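Side-chain contacts in 3-hydroxyacyl-CoA dehydrogenase (Brucella suis, PDB 4O5O), which probably oxidises the hydroxyl of 3-hydroxyacyl-CoA thioesters to a ketone, passing hydride to a nicotinamide cofactor: residues D161-I164 against G165-A168; L228-P231 against A232-A235. One frame throughout, in Å; residues are numbered along the deposited sequence.

In the fold
Contacts 1 and 2 follow each other along the chain without nesting or crossing. Each rounds the corner from a loop into a helix of a Rossmann-type fold built on a seven-stranded parallel sheet. Residues 161-168 (contact 1) come first, turning the chain out of the short helix 158-161 and into helix 167-187, which precedes strand 192-199. Contact 2, residues 228-235, then ends the loop after helix 212-220 and starts helix 231-243, which precedes strand 251-254, at one edge of the sheet within the chain. Their nearest atoms are about 11 Å apart and do not touch. Contact 1 faces the second subunit and contact 2 the third, so both helix starts lie beside neighbours in the tetramer.

Contact 1 of 2, residues D161-I164 against G165-A168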
loop_
_atom_site.group_PDB
_atom_site.type_symbol
_atom_site.label_atom_id
_atom_site.label_comp_id
_atom_site.label_asym_id
_atom_site.label_seq_id
_atom_site.Cartn_x
_atom_site.Cartn_y
_atom_site.Cartn_z
ATOM N N ASP B 161 0.325 -0.394 10.276
ATOM C CA ASP B 161 1.485 -0.801 11.088
ATOM C C ASP B 161 1.062 -1.369 12.435
ATOM O O ASP B 161 1.703 -1.092 13.445
ATOM C CB ASP B 161 2.399 0.422 11.309
ATOM C CG ASP B 161 2.879 1.033 9.992
ATOM O OD1 ASP B 161 3.380 0.274 9.112
ATOM O OD2 ASP B 161 2.736 2.241 9.823
ATOM N N GLY B 162 0.008 -2.174 12.461
ATOM C CA GLY B 162 -0.579 -2.604 13.726
ATOM C C GLY B 162 0.421 -3.236 14.679
ATOM O O GLY B 162 1.247 -4.067 14.300
ATOM N N GLN B 163 0.346 -2.826 15.944
ATOM C CA GLN B 163 1.230 -3.326 16.954
ATOM C C GLN B 163 0.699 -4.609 17.582
ATOM O O GLN B 163 -0.464 -4.946 17.475
ATOM C CB GLN B 163 1.386 -2.254 18.065
ATOM C CG GLN B 163 1.871 -0.898 17.562
ATOM C CD GLN B 163 2.313 0.014 18.692
ATOM O OE1 GLN B 163 1.496 0.463 19.492
ATOM N NE2 GLN B 163 3.622 0.209 18.817
ATOM N N ILE B 164 1.569 -5.284 18.332
ATOM C CA ILE B 164 1.120 -6.355 19.197
ATOM C C ILE B 164 -0.032 -5.854 20.082
ATOM O O ILE B 164 0.080 -4.808 20.705
ATOM C CB ILE B 164 2.290 -6.903 20.042
ATOM C CG1 ILE B 164 3.328 -7.569 19.115
ATOM C CG2 ILE B 164 1.780 -7.853 21.115
ATOM C CD1 ILE B 164 4.641 -7.935 19.804
ATOM N N GLY B 165 -1.120 -6.610 20.130
ATOM C CA GLY B 165 -2.315 -6.212 20.869
ATOM C C GLY B 165 -3.408 -5.525 20.064
ATOM O O GLY B 165 -4.491 -5.305 20.588
ATOM N N GLN B 166 -3.117 -5.191 18.796
ATOM C CA GLN B 166 -4.033 -4.409 17.987
ATOM C C GLN B 166 -4.811 -5.204 16.919
ATOM O O GLN B 166 -5.313 -4.618 15.970
ATOM C CB GLN B 166 -3.289 -3.233 17.324
ATOM C CG GLN B 166 -2.774 -2.218 18.323
ATOM C CD GLN B 166 -2.381 -0.932 17.652
ATOM O OE1 GLN B 166 -1.528 -0.897 16.766
ATOM N NE2 GLN B 166 -2.994 0.148 18.081
ATOM N N ALA B 167 -4.957 -6.518 17.070
ATOM C CA ALA B 167 -5.722 -7.255 16.062
ATOM C C ALA B 167 -7.089 -6.639 15.832
ATOM O O ALA B 167 -7.474 -6.421 14.675
ATOM C CB ALA B 167 -5.845 -8.727 16.420
ATOM N N ALA B 168 -7.846 -6.393 16.903
ATOM C CA ALA B 168 -9.188 -5.864 16.736
ATOM C C ALA B 168 -9.174 -4.447 16.191
ATOM O O ALA B 168 -9.921 -4.116 15.245
ATOM C CB ALA B 168 -9.973 -5.914 18.036
#
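Gln166 folds its side chain back over the backbone of Gln163, and its amide oxygen comes to rest against the start of that residue. Its CG lies beside its own backbone N (chi1 -66°), and from there the extended chain carries Gln166 OE1 to Gln163 N, 2.8 Å away. This hydrogen bond is almost straight, and the N-H arrives in the carbonyl plane on a lone pair of OE1. Gln166 OE1 also rests 3.5 Å from Gln163 CB and 3.6 Å from Gly162 CA. The two glutamine amides do not stack: their planes are 69° apart, and the aliphatic part of Gln163 passes beside OE1 of Gln166 while its own amide end leads off to Ala261, whose carbonyl oxygen accepts a hydrogen bond from Gln163 NE2.

The backbone itself closes a type II beta turn from Gln163 to Gln166, with Gln166 N bonded to Gln163 O at 3.0 Å. Gly165 sits at the third position of the turn, with backbone angles at which a CB would run into the carbonyl oxygen of Ile164. Ile164 turns most of its side chain outward, where it packs on Arg185 of the second subunit; the same arginine is hydrogen-bonded to Gly162 O.

Gln166 is also the N-cap of helix 167-187, which in this family usually carries the catalytic tyrosine and lysine. Two bonds thus join the first and last residues of the turn: the backbone N-H of Gln166 donates to Gln163 O, and that of Gln163 to Gln166 OE1. This pairing of main chain and amide satisfies both backbone polar groups of Gln163 and should fix the rotation of the Gln166 amide at the point where the helix begins.

Contact 2 of 2, residues L228-P231 against A232-A235; sequences LGEP and AEYA
With CG turned beside its own backbone N (chi1 -65°) and the chain extended beyond it, Glu233 reaches back past the first turn of helix 231-243 and sets OE1 against the backbone of Glu230. Glu230 N donates to Glu233 OE1 at 2.9 Å, meeting it nearly along the C-O axis with an N-H...O angle of 167°. In return Glu233 N bonds to Glu230 O at 2.8 Å, from above the carbonyl plane. Glu230 is the N-cap, and the bond from its N-H to the Glu233 carboxylate is one half of a capping box; the other half is replaced here by the main-chain carbonyl of Glu230.

The Glu230 side chain crosses that of Glu233 at a slant, with Glu230 CB 3.5 Å from Glu233 OE1. The two carboxylate planes stand at 58°, and Glu230 OE1 lies 4.0 Å from Glu233 OE1. Pro231 opens the helix, Pro231 O accepting the first regular helical bond from Ala235 N at 3.0 Å, while its ring leans on Ala28 of helix 24-35. Tyr234 packs on Leu25 and Val29 of the same helix, and its OH is hydrogen-bonded to Thr154 OG1. Glu233 O accepts a hydrogen bond from Asn244 ND2 of the third subunit.

Two carboxylates this near would be expected to repel, but Arg227 forms a salt bridge with Glu233 OE2. Together with the N-H of Glu230 on OE1, this guanidinium holds the Glu233 carboxylate and probably favours its ionised form.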
loop_
_atom_site.group_PDB
_atom_site.type_symbol
_atom_site.label_atom_id
_atom_site.label_comp_id
_atom_site.label_asym_id
_atom_site.label_seq_id
_atom_site.Cartn_x
_atom_site.Cartn_y
_atom_site.Cartn_z
ATOM N N LEU B 228 2.986 14.307 20.410
ATOM C CA LEU B 228 1.613 13.906 20.141
ATOM C C LEU B 228 0.968 14.944 19.246
ATOM O O LEU B 228 1.195 16.146 19.373
ATOM C CB LEU B 228 0.804 13.796 21.436
ATOM C CG LEU B 228 1.393 12.907 22.531
ATOM C CD1 LEU B 228 0.443 12.842 23.726
ATOM C CD2 LEU B 228 1.738 11.517 22.022
ATOM N N GLY B 229 0.131 14.469 18.349
ATOM C CA GLY B 229 -0.656 15.362 17.534
ATOM C C GLY B 229 -1.722 16.095 18.304
ATOM O O GLY B 229 -2.298 15.572 19.262
ATOM N N GLU B 230 -1.990 17.326 17.883
ATOM C CA GLU B 230 -3.037 18.140 18.521
ATOM C C GLU B 230 -4.340 17.839 17.734
ATOM O O GLU B 230 -4.366 17.886 16.493
ATOM C CB GLU B 230 -2.672 19.625 18.459
ATOM C CG GLU B 230 -1.444 19.971 19.315
ATOM C CD GLU B 230 -0.864 21.379 19.149
ATOM O OE1 GLU B 230 -0.964 21.971 18.057
ATOM O OE2 GLU B 230 -0.254 21.871 20.131
ATOM N N PRO B 231 -5.446 17.533 18.436
ATOM C CA PRO B 231 -6.720 17.333 17.718
ATOM C C PRO B 231 -7.078 18.433 16.682
ATOM O O PRO B 231 -7.655 18.134 15.628
ATOM C CB PRO B 231 -7.733 17.212 18.865
ATOM C CG PRO B 231 -6.928 16.558 19.968
ATOM C CD PRO B 231 -5.568 17.215 19.876
ATOM N N ALA B 232 -6.715 19.688 16.946
ATOM C CA ALA B 232 -6.997 20.764 15.977
ATOM C C ALA B 232 -6.285 20.522 14.628
ATOM O O ALA B 232 -6.740 21.002 13.592
ATOM C CB ALA B 232 -6.575 22.117 16.530
ATOM N N GLU B 233 -5.140 19.822 14.651
ATOM C CA GLU B 233 -4.438 19.492 13.393
ATOM C C GLU B 233 -5.211 18.467 12.546
ATOM O O GLU B 233 -5.213 18.520 11.313
ATOM C CB GLU B 233 -3.012 19.010 13.691
ATOM C CG GLU B 233 -2.150 20.102 14.304
ATOM C CD GLU B 233 -0.801 19.625 14.818
ATOM O OE1 GLU B 233 -0.768 18.739 15.715
ATOM O OE2 GLU B 233 0.240 20.161 14.333
ATOM N N TYR B 234 -5.877 17.541 13.236
ATOM C CA TYR B 234 -6.757 16.589 12.556
ATOM C C TYR B 234 -7.927 17.381 11.955
ATOM O O TYR B 234 -8.320 17.189 10.807
ATOM C CB TYR B 234 -7.234 15.515 13.555
ATOM C CG TYR B 234 -8.341 14.637 13.049
ATOM C CD1 TYR B 234 -9.660 15.022 13.209
ATOM C CD2 TYR B 234 -8.088 13.450 12.376
ATOM C CE1 TYR B 234 -10.691 14.269 12.721
ATOM C CE2 TYR B 234 -9.143 12.678 11.866
ATOM C CZ TYR B 234 -10.443 13.105 12.069
ATOM O OH TYR B 234 -11.544 12.412 11.601
ATOM N N ALA B 235 -8.509 18.254 12.764
ATOM C CA ALA B 235 -9.633 19.075 12.296
ATOM C C ALA B 235 -9.248 19.965 11.117
ATOM O O ALA B 235 -10.078 20.209 10.231
ATOM C CB ALA B 235 -10.201 19.923 13.429
#